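Local coordinates for titin (Homo sapiens, PDB 3LCY), which forms the giant elastic filament of the muscle sarcomere, represented here by two tandem immunoglobulin domains of its A-band region, at residues K12-V17 with A25-Q30; V117-R122 with K164-K169; G173-Q178 with L190-Q195. One frame throughout, in Å; residues are numbered along the deposited sequence.

Overall arrangement
The chain folds as two immunoglobulin sandwiches in tandem. From the N terminus, interaction 1 comes first: residues 12-17 fold back on strand 24-34 across a seven-residue connection, in the first domain. The other two belong to the second domain. Interaction 2 closes a loop of 41 residues, joining the approach to strand 121-130 with the turn after strand 158-163; interaction 3 then pairs the strands of hairpin 173-180/185-195. The three follow in series, with neither nesting nor crossing. Interactions 1 and 2 have centres about 51 Å apart, whereas interactions 2 and 3 touch, Val117 and Ile194 packing together near the C-terminal end.

Interaction 1: K12-V17 with A25-Q30; sequences KEMKDV and AQLSCQ
Lys12 lies along residues 25-30 of strand 24-34, against Gln30, Cys29 and Ser28. Its CB rests 3.5 Å from CG of Gln30, the partner in an antiparallel hydrogen-bonded pair. With CG anti to the backbone N (chi1 180°), a bend at chi2 (-97°) turns the chain back along the strand: CD passes 3.9 Å from CA of Cys29, CE approaches the carbonyl of Ser28, and NZ bonds to Ser28 O at 2.6 Å. The ammonium sits above that carbonyl plane, 51° out of it, off the lone pairs. The backbone bond from Gln30 N to Lys12 O measures 2.9 Å, while the return bond is weak. Beyond this pair the segments separate, and a water accepts bonds from Lys15 N and Ser28 N, bridging the gap. Met14 turns inward on the same side as Cys29, its CG 3.5 Å from Cys29 CB. Val17 brings CG2 to 3.5 Å from Gln26 O. Around this contact, strand 62-68 runs along the other edge of strand 24-34, Met14 and Cys29 pack on Cys80 of strand 76-83 in the facing sheet, and Val17 is bonded to strand 88-103, so residues 12-17 carry the chain from one sheet of the sandwich to the other.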
ATOM      1  N   LYS A  12     -15.497 -22.934   2.263  1.00 35.29           N
ATOM      2  CA  LYS A  12     -14.145 -22.509   2.008  1.00 33.03           C
ATOM      3  C   LYS A  12     -14.076 -21.067   2.456  1.00 29.40           C
ATOM      4  O   LYS A  12     -14.824 -20.238   1.993  1.00 27.29           O
ATOM      5  CB  LYS A  12     -13.825 -22.638   0.525  1.00 36.45           C
ATOM      6  CG  LYS A  12     -12.432 -22.218   0.125  1.00 41.95           C
ATOM      7  CD  LYS A  12     -12.400 -20.787  -0.392  1.00 46.56           C
ATOM      8  CE  LYS A  12     -10.974 -20.297  -0.583  1.00 48.95           C
ATOM      9  NZ  LYS A  12     -10.900 -18.880  -0.986  1.00 46.73           N
ATOM     10  N   GLU A  13     -13.192 -20.776   3.389  1.00 31.23           N
ATOM     11  CA  GLU A  13     -13.016 -19.420   3.869  1.00 32.20           C
ATOM     12  C   GLU A  13     -12.119 -18.628   2.940  1.00 26.36           C
ATOM     13  O   GLU A  13     -11.378 -19.191   2.165  1.00 28.54           O
ATOM     14  CB  GLU A  13     -12.449 -19.428   5.274  1.00 35.39           C
ATOM     15  CG  GLU A  13     -11.060 -19.948   5.368  1.00 41.15           C
ATOM     16  CD  GLU A  13     -10.528 -19.818   6.747  1.00 50.97           C
ATOM     17  OE1 GLU A  13     -11.292 -20.078   7.688  1.00 54.62           O
ATOM     18  OE2 GLU A  13      -9.357 -19.441   6.900  1.00 55.03           O
ATOM     19  N   MET A  14     -12.180 -17.316   3.031  1.00 24.72           N
ATOM     20  CA  MET A  14     -11.349 -16.474   2.196  1.00 23.49           C
ATOM     21  C   MET A  14      -9.884 -16.655   2.509  1.00 23.59           C
ATOM     22  O   MET A  14      -9.502 -16.873   3.640  1.00 23.69           O
ATOM     23  CB  MET A  14     -11.730 -15.013   2.339  1.00 25.51           C
ATOM     24  CG  MET A  14     -12.958 -14.639   1.587  1.00 24.18           C
ATOM     25  SD  MET A  14     -13.172 -12.892   1.547  1.00 45.25           S
ATOM     26  CE  MET A  14     -12.339 -12.498   0.040  1.00 69.20           C
ATOM     27  N   LYS A  15      -9.071 -16.567   1.474  1.00 21.41           N
ATOM     28  CA  LYS A  15      -7.653 -16.745   1.604  1.00 21.33           C
ATOM     29  C   LYS A  15      -6.926 -15.532   1.105  1.00 20.09           C
ATOM     30  O   LYS A  15      -7.422 -14.795   0.282  1.00 21.34           O
ATOM     31  CB  LYS A  15      -7.197 -17.935   0.772  1.00 23.90           C
ATOM     32  CG  LYS A  15      -7.766 -19.234   1.191  1.00 29.96           C
ATOM     33  CD  LYS A  15      -7.247 -19.658   2.530  1.00 36.55           C
ATOM     34  CE  LYS A  15      -8.012 -20.853   3.021  1.00 40.40           C
ATOM     35  NZ  LYS A  15      -7.361 -21.477   4.182  1.00 41.03           N
ATOM     36  N   ASP A  16      -5.736 -15.329   1.631  1.00 21.92           N
ATOM     37  CA  ASP A  16      -4.898 -14.225   1.182  1.00 22.91           C
ATOM     38  C   ASP A  16      -4.550 -14.403  -0.290  1.00 24.84           C
ATOM     39  O   ASP A  16      -4.231 -15.506  -0.734  1.00 27.15           O
ATOM     40  CB  ASP A  16      -3.632 -14.123   2.033  1.00 23.68           C
ATOM     41  CG  ASP A  16      -3.911 -13.597   3.428  1.00 25.96           C
ATOM     42  OD1 ASP A  16      -5.058 -13.172   3.683  1.00 26.37           O
ATOM     43  OD2 ASP A  16      -2.986 -13.606   4.266  1.00 26.53           O
ATOM     44  N   VAL A  17      -4.623 -13.314  -1.044  1.00 25.00           N
ATOM     45  CA  VAL A  17      -4.381 -13.360  -2.481  1.00 20.88           C
ATOM     46  C   VAL A  17      -3.363 -12.310  -2.906  1.00 24.77           C
ATOM     47  O   VAL A  17      -3.407 -11.171  -2.446  1.00 27.71           O
ATOM     48  CB  VAL A  17      -5.686 -13.144  -3.271  1.00 18.63           C
ATOM     49  CG1 VAL A  17      -5.390 -12.904  -4.744  1.00 15.31           C
ATOM     50  CG2 VAL A  17      -6.610 -14.334  -3.098  1.00 10.88           C
ATOM     51  N   ALA A  25      -7.603  -8.816  -9.256  1.00 25.55           N
ATOM     52  CA  ALA A  25      -7.442  -9.681  -8.096  1.00 24.37           C
ATOM     53  C   ALA A  25      -8.767 -10.347  -7.752  1.00 24.75           C
ATOM     54  O   ALA A  25      -9.781  -9.674  -7.572  1.00 27.11           O
ATOM     55  CB  ALA A  25      -6.921  -8.887  -6.911  1.00 18.08           C
ATOM     56  N   GLN A  26      -8.754 -11.673  -7.676  1.00 24.08           N
ATOM     57  CA  GLN A  26      -9.954 -12.430  -7.333  1.00 25.02           C
ATOM     58  C   GLN A  26      -9.923 -12.917  -5.889  1.00 27.12           C
ATOM     59  O   GLN A  26      -9.084 -13.737  -5.517  1.00 29.63           O
ATOM     60  CB  GLN A  26     -10.141 -13.618  -8.282  1.00 24.75           C
ATOM     61  CG  GLN A  26     -10.759 -13.256  -9.624  1.00 29.23           C
ATOM     62  CD  GLN A  26     -10.948 -14.461 -10.528  1.00 37.35           C
ATOM     63  OE1 GLN A  26     -12.046 -15.008 -10.632  1.00 37.70           O
ATOM     64  NE2 GLN A  26      -9.873 -14.879 -11.188  1.00 41.67           N
ATOM     65  N   LEU A  27     -10.841 -12.403  -5.079  1.00 24.60           N
ATOM     66  CA  LEU A  27     -10.995 -12.874  -3.708  1.00 23.81           C
ATOM     67  C   LEU A  27     -12.267 -13.703  -3.610  1.00 26.60           C
ATOM     68  O   LEU A  27     -13.369 -13.189  -3.796  1.00 30.16           O
ATOM     69  CB  LEU A  27     -11.041 -11.703  -2.726  1.00 26.36           C
ATOM     70  CG  LEU A  27      -9.818 -10.781  -2.715  1.00 31.53           C
ATOM     71  CD1 LEU A  27     -10.130  -9.465  -3.416  1.00 31.44           C
ATOM     72  CD2 LEU A  27      -9.345 -10.531  -1.290  1.00 31.79           C
ATOM     73  N   SER A  28     -12.115 -14.991  -3.326  1.00 25.71           N
ATOM     74  CA  SER A  28     -13.251 -15.903  -3.357  1.00 30.42           C
ATOM     75  C   SER A  28     -13.456 -16.666  -2.052  1.00 31.87           C
ATOM     76  O   SER A  28     -12.533 -16.819  -1.251  1.00 32.11           O
ATOM     77  CB  SER A  28     -13.104 -16.889  -4.518  1.00 30.26           C
ATOM     78  OG  SER A  28     -14.237 -17.731  -4.622  1.00 37.68           O
ATOM     79  N   CYS A  29     -14.678 -17.150  -1.855  1.00 28.59           N
ATOM     80  CA  CYS A  29     -15.017 -17.959  -0.693  1.00 28.71           C
ATOM     81  C   CYS A  29     -16.301 -18.736  -0.963  1.00 30.94           C
ATOM     82  O   CYS A  29     -17.101 -18.351  -1.817  1.00 27.98           O
ATOM     83  CB  CYS A  29     -15.188 -17.080   0.548  1.00 27.24           C
ATOM     84  SG  CYS A  29     -16.617 -15.977   0.482  1.00 26.75           S
ATOM     85  N   GLN A  30     -16.557 -19.809  -0.232  1.00 31.61           N
ATOM     86  CA  GLN A  30     -17.798 -20.542  -0.343  1.00 30.37           C
ATOM     87  C   GLN A  30     -18.606 -20.543   0.907  1.00 31.02           C
ATOM     88  O   GLN A  30     -18.170 -21.004   1.898  1.00 32.50           O
ATOM     89  CB  GLN A  30     -17.512 -21.973  -0.649  1.00 33.39           C
ATOM     90  CG  GLN A  30     -16.547 -22.171  -1.672  1.00 38.27           C
ATOM     91  CD  GLN A  30     -16.809 -23.402  -2.383  1.00 48.19           C
ATOM     92  OE1 GLN A  30     -17.704 -24.123  -2.047  1.00 49.95           O
ATOM     93  NE2 GLN A  30     -16.047 -23.662  -3.394  1.00 54.16           N
TER
HETATM   94  O   HOH W   1      -9.655 -15.745  -1.551  1.00 30.00           O

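Interaction 2: V117-R122 with K164-K169; sequences VGSTLR and KNVQRK
The side-chain amide of Asn165 presents one face to Gly118, whose CA lies over ND2 at 3.7 Å; chi2 of -87° turns the amide to offer that face. The amide of Gln167 meets Val117 differently. Its chain, bent at chi2, crosses the valine at about a right angle, and Val117 CG1 comes closest to Gln167 OE1, at 3.0 Å, obliquely to the amide. The backbones are joined by two nearly straight bonds. Gly118 N donates to Val166 O at 2.9 Å, in the carbonyl plane, and Val166 N donates to Ser119 O at 3.1 Å, tilted 25° from the Ser119 carbonyl plane. The positive phi of Gly118 lets the chain turn here. Val166 sets CG2 between its backbone N and carbonyl carbon, with both methyls close to Ser119 O, while CG1 also reaches Leu121 CB at 3.9 Å. A water joins Thr120 OG1 to Asn165 N, and Ser119 OG is held by Ala116 O. Gln167 occupies the N-cap position of helix 168-171. The contact thus fastens the turn between strands 112-116 and 121-130 to the short helical connection between strands 158-163 and 173-180, at one end of an I-set immunoglobulin sandwich.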
ATOM      1  N   VAL A 117      19.846  28.027   5.810  1.00 39.34           N
ATOM      2  CA  VAL A 117      20.851  27.742   6.820  1.00 42.04           C
ATOM      3  C   VAL A 117      20.277  27.824   8.222  1.00 39.41           C
ATOM      4  O   VAL A 117      19.598  28.778   8.575  1.00 37.69           O
ATOM      5  CB  VAL A 117      22.046  28.708   6.726  1.00 44.78           C
ATOM      6  CG1 VAL A 117      23.218  28.183   7.532  1.00 42.99           C
ATOM      7  CG2 VAL A 117      22.442  28.919   5.287  1.00 47.82           C
ATOM      8  N   GLY A 118      20.574  26.808   9.015  1.00 38.17           N
ATOM      9  CA  GLY A 118      20.126  26.725  10.388  1.00 39.92           C
ATOM     10  C   GLY A 118      18.738  26.147  10.556  1.00 42.30           C
ATOM     11  O   GLY A 118      18.307  25.882  11.668  1.00 45.68           O
ATOM     12  N   SER A 119      18.044  25.927   9.450  1.00 42.14           N
ATOM     13  CA  SER A 119      16.702  25.359   9.502  1.00 44.67           C
ATOM     14  C   SER A 119      16.706  23.857   9.246  1.00 42.79           C
ATOM     15  O   SER A 119      17.718  23.285   8.841  1.00 42.58           O
ATOM     16  CB  SER A 119      15.785  26.048   8.489  1.00 46.28           C
ATOM     17  OG  SER A 119      16.137  25.699   7.161  1.00 49.34           O
ATOM     18  N   THR A 120      15.561  23.226   9.482  1.00 39.32           N
ATOM     19  CA  THR A 120      15.401  21.805   9.216  1.00 34.92           C
ATOM     20  C   THR A 120      14.980  21.586   7.770  1.00 30.77           C
ATOM     21  O   THR A 120      14.123  22.300   7.252  1.00 27.61           O
ATOM     22  CB  THR A 120      14.348  21.176  10.142  1.00 33.57           C
ATOM     23  OG1 THR A 120      14.846  21.148  11.484  1.00 32.02           O
ATOM     24  CG2 THR A 120      14.025  19.759   9.698  1.00 35.35           C
ATOM     25  N   LEU A 121      15.589  20.601   7.120  1.00 28.98           N
ATOM     26  CA  LEU A 121      15.236  20.270   5.747  1.00 31.63           C
ATOM     27  C   LEU A 121      14.617  18.880   5.669  1.00 33.72           C
ATOM     28  O   LEU A 121      15.205  17.901   6.130  1.00 34.90           O
ATOM     29  CB  LEU A 121      16.462  20.355   4.837  1.00 31.66           C
ATOM     30  CG  LEU A 121      16.217  19.989   3.372  1.00 34.76           C
ATOM     31  CD1 LEU A 121      15.106  20.846   2.783  1.00 39.55           C
ATOM     32  CD2 LEU A 121      17.494  20.125   2.560  1.00 34.85           C
ATOM     33  N   ARG A 122      13.427  18.794   5.086  1.00 29.86           N
ATOM     34  CA  ARG A 122      12.733  17.518   4.976  1.00 29.51           C
ATOM     35  C   ARG A 122      12.573  17.092   3.521  1.00 29.29           C
ATOM     36  O   ARG A 122      11.993  17.814   2.711  1.00 28.58           O
ATOM     37  CB  ARG A 122      11.368  17.587   5.667  1.00 30.27           C
ATOM     38  CG  ARG A 122      11.427  18.121   7.093  1.00 34.37           C
ATOM     39  CD  ARG A 122      10.039  18.303   7.694  1.00 34.60           C
ATOM     40  NE  ARG A 122       9.638  17.180   8.537  1.00 37.55           N
ATOM     41  CZ  ARG A 122       9.918  17.082   9.834  1.00 38.47           C
ATOM     42  NH1 ARG A 122       9.514  16.027  10.528  1.00 40.76           N
ATOM     43  NH2 ARG A 122      10.601  18.043  10.440  1.00 39.79           N
ATOM     44  N   LYS A 164      18.296  18.165  10.623  1.00 29.81           N
ATOM     45  CA  LYS A 164      18.233  19.272  11.532  1.00 34.78           C
ATOM     46  C   LYS A 164      19.394  20.200  11.406  1.00 39.79           C
ATOM     47  O   LYS A 164      20.480  19.773  11.252  1.00 40.14           O
ATOM     48  CB  LYS A 164      18.184  18.772  12.945  1.00 38.77           C
ATOM     49  CG  LYS A 164      16.903  19.040  13.586  1.00 50.18           C
ATOM     50  CD  LYS A 164      16.853  18.614  15.020  1.00 59.66           C
ATOM     51  CE  LYS A 164      16.291  17.232  15.213  1.00 63.49           C
ATOM     52  NZ  LYS A 164      16.383  16.821  16.638  1.00 65.87           N
ATOM     53  N   ASN A 165      19.155  21.483  11.504  1.00 44.66           N
ATOM     54  CA  ASN A 165      20.206  22.465  11.516  1.00 48.87           C
ATOM     55  C   ASN A 165      21.195  22.370  10.412  1.00 50.92           C
ATOM     56  O   ASN A 165      22.359  22.171  10.630  1.00 52.85           O
ATOM     57  CB  ASN A 165      20.913  22.608  12.853  1.00 52.93           C
ATOM     58  CG  ASN A 165      22.047  23.645  12.800  1.00 59.90           C
ATOM     59  OD1 ASN A 165      23.159  23.323  12.449  1.00 62.98           O
ATOM     60  ND2 ASN A 165      21.754  24.874  13.136  1.00 61.19           N
ATOM     61  N   VAL A 166      20.702  22.499   9.192  1.00 48.73           N
ATOM     62  CA  VAL A 166      21.555  22.403   8.027  1.00 47.32           C
ATOM     63  C   VAL A 166      22.579  23.519   7.895  1.00 48.38           C
ATOM     64  O   VAL A 166      22.293  24.686   8.142  1.00 50.28           O
ATOM     65  CB  VAL A 166      20.725  22.323   6.740  1.00 43.41           C
ATOM     66  CG1 VAL A 166      19.718  21.204   6.848  1.00 42.98           C
ATOM     67  CG2 VAL A 166      20.041  23.643   6.470  1.00 42.41           C
ATOM     68  N   GLN A 167      23.776  23.124   7.491  1.00 46.80           N
ATOM     69  CA  GLN A 167      24.884  24.031   7.268  1.00 47.36           C
ATOM     70  C   GLN A 167      25.447  23.630   5.915  1.00 46.18           C
ATOM     71  O   GLN A 167      25.453  22.456   5.573  1.00 39.54           O
ATOM     72  CB  GLN A 167      25.921  23.913   8.377  1.00 48.68           C
ATOM     73  CG  GLN A 167      25.465  24.515   9.688  1.00 53.39           C
ATOM     74  CD  GLN A 167      25.058  25.965   9.544  1.00 60.50           C
ATOM     75  OE1 GLN A 167      25.543  26.669   8.667  1.00 63.44           O
ATOM     76  NE2 GLN A 167      24.162  26.419  10.407  1.00 62.03           N
ATOM     77  N   ARG A 168      25.922  24.598   5.146  1.00 52.12           N
ATOM     78  CA  ARG A 168      26.441  24.305   3.817  1.00 57.06           C
ATOM     79  C   ARG A 168      27.628  23.353   3.793  1.00 54.58           C
ATOM     80  O   ARG A 168      27.691  22.465   2.955  1.00 55.32           O
ATOM     81  CB  ARG A 168      26.802  25.603   3.095  1.00 64.49           C
ATOM     82  CG  ARG A 168      27.399  25.394   1.727  1.00 69.92           C
ATOM     83  CD  ARG A 168      27.788  26.707   1.082  1.00 77.56           C
ATOM     84  NE  ARG A 168      28.487  26.486  -0.179  1.00 84.84           N
ATOM     85  CZ  ARG A 168      28.701  27.423  -1.095  1.00 89.97           C
ATOM     86  NH1 ARG A 168      28.271  28.661  -0.900  1.00 92.54           N
ATOM     87  NH2 ARG A 168      29.347  27.119  -2.212  1.00 90.32           N
ATOM     88  N   LYS A 169      28.568  23.524   4.704  1.00 54.23           N
ATOM     89  CA  LYS A 169      29.720  22.643   4.724  1.00 56.80           C
ATOM     90  C   LYS A 169      29.335  21.199   5.007  1.00 57.58           C
ATOM     91  O   LYS A 169      29.860  20.276   4.399  1.00 62.06           O
ATOM     92  CB  LYS A 169      30.725  23.126   5.767  1.00 58.86           C
ATOM     93  CG  LYS A 169      31.750  22.097   6.188  1.00 58.01           C
ATOM     94  CD  LYS A 169      32.610  22.648   7.307  1.00 61.78           C
ATOM     95  CE  LYS A 169      33.291  21.544   8.092  1.00 62.52           C
ATOM     96  NZ  LYS A 169      33.996  22.072   9.291  1.00 63.30           N
TER
HETATM   97  O   HOH W   2      16.607  22.987  12.712  1.00 34.13           O

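Interaction 3: G173-Q178 with L190-Q195; sequences GKYKVQ and LDVEIQ
Four backbone hydrogen bonds hold Gly173 and Tyr175 to Val192 and Leu190. Each of the two antiparallel pairs is doubly bonded, Gly173 N to Val192 O at 2.9 Å and Leu190 N to Tyr175 O at 2.7 Å among them. Leu190 O, besides receiving Tyr175 N, is approached by the CA hydrogen of Lys174 and lies at the edge of the Tyr175 ring, near its plane. On the face bearing Tyr175, Val192 CG2 meets ring atom CD1 obliquely at 3.5 Å, and Leu190 CD1 touches Val177 CG1 at 3.8 Å. On the face bearing Lys174, that chain bends at chi2 (80°) and runs past OD1 of Asp191: CD is 3.2 Å from OD1, and NZ forms only a long salt bridge to the same oxygen, at 3.7 Å.

Farther out, the hydroxyl of Tyr175 is bonded to His171 O, four residues earlier. This is a tyrosine corner, a hallmark of the immunoglobulin F strand. The ring also stacks with His139 and touches Met163, which probably help hold the ring in place. Gly173, with phi 125°, sits where a CB would press on the preceding carbonyl oxygen. Val177 packs on Thr159 of strand 158-163.

The chemistry divides by face. Inward, Tyr175, Leu190, Val192 and Val177 give a greasy layer whose tyrosine hydroxyl is satisfied by a backbone carbonyl; outward, the loose Lys174-Asp191 pair probably adds little compared with the four backbone bonds that join these two pairs.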
ATOM      1  N   GLY A 173      25.392  19.076  -1.038  1.00 31.85           N
ATOM      2  CA  GLY A 173      25.926  17.995  -1.847  1.00 33.30           C
ATOM      3  C   GLY A 173      24.875  17.066  -2.428  1.00 37.18           C
ATOM      4  O   GLY A 173      23.675  17.327  -2.336  1.00 38.41           O
ATOM      5  N   LYS A 174      25.336  15.976  -3.034  1.00 40.22           N
ATOM      6  CA  LYS A 174      24.445  15.004  -3.656  1.00 39.88           C
ATOM      7  C   LYS A 174      23.935  13.968  -2.657  1.00 35.03           C
ATOM      8  O   LYS A 174      24.687  13.483  -1.810  1.00 32.02           O
ATOM      9  CB  LYS A 174      25.143  14.299  -4.821  1.00 45.25           C
ATOM     10  CG  LYS A 174      24.891  14.915  -6.189  1.00 50.62           C
ATOM     11  CD  LYS A 174      25.764  16.133  -6.434  1.00 55.10           C
ATOM     12  CE  LYS A 174      25.645  16.607  -7.874  1.00 57.39           C
ATOM     13  NZ  LYS A 174      26.514  17.782  -8.152  1.00 59.34           N
ATOM     14  N   TYR A 175      22.652  13.640  -2.766  1.00 32.42           N
ATOM     15  CA  TYR A 175      22.041  12.605  -1.942  1.00 31.57           C
ATOM     16  C   TYR A 175      21.433  11.531  -2.832  1.00 31.70           C
ATOM     17  O   TYR A 175      20.882  11.836  -3.889  1.00 33.33           O
ATOM     18  CB  TYR A 175      20.948  13.199  -1.052  1.00 31.24           C
ATOM     19  CG  TYR A 175      21.457  14.004   0.120  1.00 28.11           C
ATOM     20  CD1 TYR A 175      22.005  15.265  -0.063  1.00 29.86           C
ATOM     21  CD2 TYR A 175      21.373  13.508   1.415  1.00 27.21           C
ATOM     22  CE1 TYR A 175      22.465  16.007   1.009  1.00 33.42           C
ATOM     23  CE2 TYR A 175      21.831  14.241   2.493  1.00 31.32           C
ATOM     24  CZ  TYR A 175      22.374  15.491   2.284  1.00 31.80           C
ATOM     25  OH  TYR A 175      22.831  16.225   3.354  1.00 29.83           O
ATOM     26  N   LYS A 176      21.533  10.275  -2.411  1.00 29.41           N
ATOM     27  CA  LYS A 176      20.897   9.188  -3.148  1.00 27.98           C
ATOM     28  C   LYS A 176      19.873   8.456  -2.292  1.00 25.66           C
ATOM     29  O   LYS A 176      20.188   7.981  -1.200  1.00 20.53           O
ATOM     30  CB  LYS A 176      21.926   8.184  -3.676  1.00 32.89           C
ATOM     31  CG  LYS A 176      21.288   7.041  -4.464  1.00 37.17           C
ATOM     32  CD  LYS A 176      22.123   5.770  -4.437  1.00 39.75           C
ATOM     33  CE  LYS A 176      23.368   5.891  -5.296  1.00 44.47           C
ATOM     34  NZ  LYS A 176      24.124   4.605  -5.343  1.00 48.67           N
ATOM     35  N   VAL A 177      18.646   8.371  -2.791  1.00 26.12           N
ATOM     36  CA  VAL A 177      17.618   7.565  -2.150  1.00 25.85           C
ATOM     37  C   VAL A 177      17.437   6.273  -2.939  1.00 27.23           C
ATOM     38  O   VAL A 177      17.219   6.300  -4.152  1.00 26.50           O
ATOM     39  CB  VAL A 177      16.281   8.319  -2.050  1.00 25.15           C
ATOM     40  CG1 VAL A 177      15.884   8.881  -3.406  1.00 24.75           C
ATOM     41  CG2 VAL A 177      15.201   7.402  -1.502  1.00 25.23           C
ATOM     42  N   GLN A 178      17.550   5.144  -2.256  1.00 27.53           N
ATOM     43  CA  GLN A 178      17.435   3.849  -2.901  1.00 23.81           C
ATOM     44  C   GLN A 178      16.293   2.991  -2.388  1.00 24.53           C
ATOM     45  O   GLN A 178      16.097   2.856  -1.191  1.00 26.65           O
ATOM     46  CB  GLN A 178      18.751   3.099  -2.733  1.00 27.38           C
ATOM     47  CG  GLN A 178      19.004   2.039  -3.768  1.00 36.29           C
ATOM     48  CD  GLN A 178      20.445   1.619  -3.799  1.00 40.93           C
ATOM     49  OE1 GLN A 178      20.983   1.139  -2.809  1.00 42.64           O
ATOM     50  NE2 GLN A 178      21.087   1.804  -4.939  1.00 43.68           N
ATOM     51  N   LEU A 190      19.477  13.530  -5.475  1.00 34.51           N
ATOM     52  CA  LEU A 190      18.982  14.860  -5.146  1.00 34.66           C
ATOM     53  C   LEU A 190      20.143  15.784  -4.804  1.00 35.94           C
ATOM     54  O   LEU A 190      20.922  15.504  -3.894  1.00 34.14           O
ATOM     55  CB  LEU A 190      18.006  14.799  -3.967  1.00 31.38           C
ATOM     56  CG  LEU A 190      16.735  13.954  -4.092  1.00 32.76           C
ATOM     57  CD1 LEU A 190      17.051  12.470  -4.159  1.00 29.20           C
ATOM     58  CD2 LEU A 190      15.810  14.237  -2.922  1.00 35.20           C
ATOM     59  N   ASP A 191      20.255  16.886  -5.538  1.00 36.54           N
ATOM     60  CA  ASP A 191      21.310  17.858  -5.290  1.00 38.65           C
ATOM     61  C   ASP A 191      20.843  18.888  -4.267  1.00 36.59           C
ATOM     62  O   ASP A 191      19.939  19.677  -4.537  1.00 38.78           O
ATOM     63  CB  ASP A 191      21.717  18.553  -6.588  1.00 44.71           C
ATOM     64  CG  ASP A 191      23.072  19.217  -6.488  1.00 53.04           C
ATOM     65  OD1 ASP A 191      23.925  18.712  -5.725  1.00 55.29           O
ATOM     66  OD2 ASP A 191      23.288  20.239  -7.171  1.00 58.24           O
ATOM     67  N   VAL A 192      21.460  18.874  -3.091  1.00 32.01           N
ATOM     68  CA  VAL A 192      21.066  19.774  -2.014  1.00 31.04           C
ATOM     69  C   VAL A 192      21.992  20.980  -1.897  1.00 36.34           C
ATOM     70  O   VAL A 192      23.215  20.840  -1.880  1.00 37.80           O
ATOM     71  CB  VAL A 192      21.017  19.045  -0.657  1.00 27.06           C
ATOM     72  CG1 VAL A 192      20.838  20.040   0.474  1.00 27.33           C
ATOM     73  CG2 VAL A 192      19.898  18.013  -0.647  1.00 22.27           C
ATOM     74  N   GLU A 193      21.406  22.165  -1.807  1.00 40.89           N
ATOM     75  CA  GLU A 193      22.167  23.396  -1.688  1.00 44.79           C
ATOM     76  C   GLU A 193      21.701  24.155  -0.449  1.00 47.64           C
ATOM     77  O   GLU A 193      20.510  24.221  -0.179  1.00 45.11           O
ATOM     78  CB  GLU A 193      21.969  24.253  -2.936  1.00 46.54           C
ATOM     79  CG  GLU A 193      23.090  25.233  -3.206  1.00 52.39           C
ATOM     80  CD  GLU A 193      24.295  24.587  -3.859  1.00 54.35           C
ATOM     81  OE1 GLU A 193      25.417  24.775  -3.354  1.00 56.26           O
ATOM     82  OE2 GLU A 193      24.124  23.893  -4.876  1.00 52.80           O
ATOM     83  N   ILE A 194      22.636  24.725   0.304  1.00 52.03           N
ATOM     84  CA  ILE A 194      22.284  25.468   1.510  1.00 53.39           C
ATOM     85  C   ILE A 194      22.431  26.972   1.296  1.00 58.53           C
ATOM     86  O   ILE A 194      23.483  27.447   0.891  1.00 60.36           O
ATOM     87  CB  ILE A 194      23.144  25.038   2.705  1.00 51.84           C
ATOM     88  CG1 ILE A 194      23.224  23.515   2.779  1.00 48.32           C
ATOM     89  CG2 ILE A 194      22.581  25.601   3.993  1.00 51.87           C
ATOM     90  CD1 ILE A 194      21.887  22.842   2.919  1.00 47.45           C
ATOM     91  N   GLN A 195      21.362  27.714   1.575  1.00 63.25           N
ATOM     92  CA  GLN A 195      21.348  29.164   1.411  1.00 68.43           C
ATOM     93  C   GLN A 195      21.304  29.903   2.733  1.00 75.41           C
ATOM     94  O   GLN A 195      20.453  29.623   3.570  1.00 77.35           O
ATOM     95  CB  GLN A 195      20.104  29.589   0.632  1.00 67.31           C
ATOM     96  CG  GLN A 195      20.128  29.356  -0.854  1.00 67.49           C
ATOM     97  CD  GLN A 195      18.751  29.536  -1.467  1.00 69.04           C
ATOM     98  OE1 GLN A 195      17.752  29.093  -0.904  1.00 69.49           O
ATOM     99  NE2 GLN A 195      18.692  30.189  -2.620  1.00 67.81           N
TER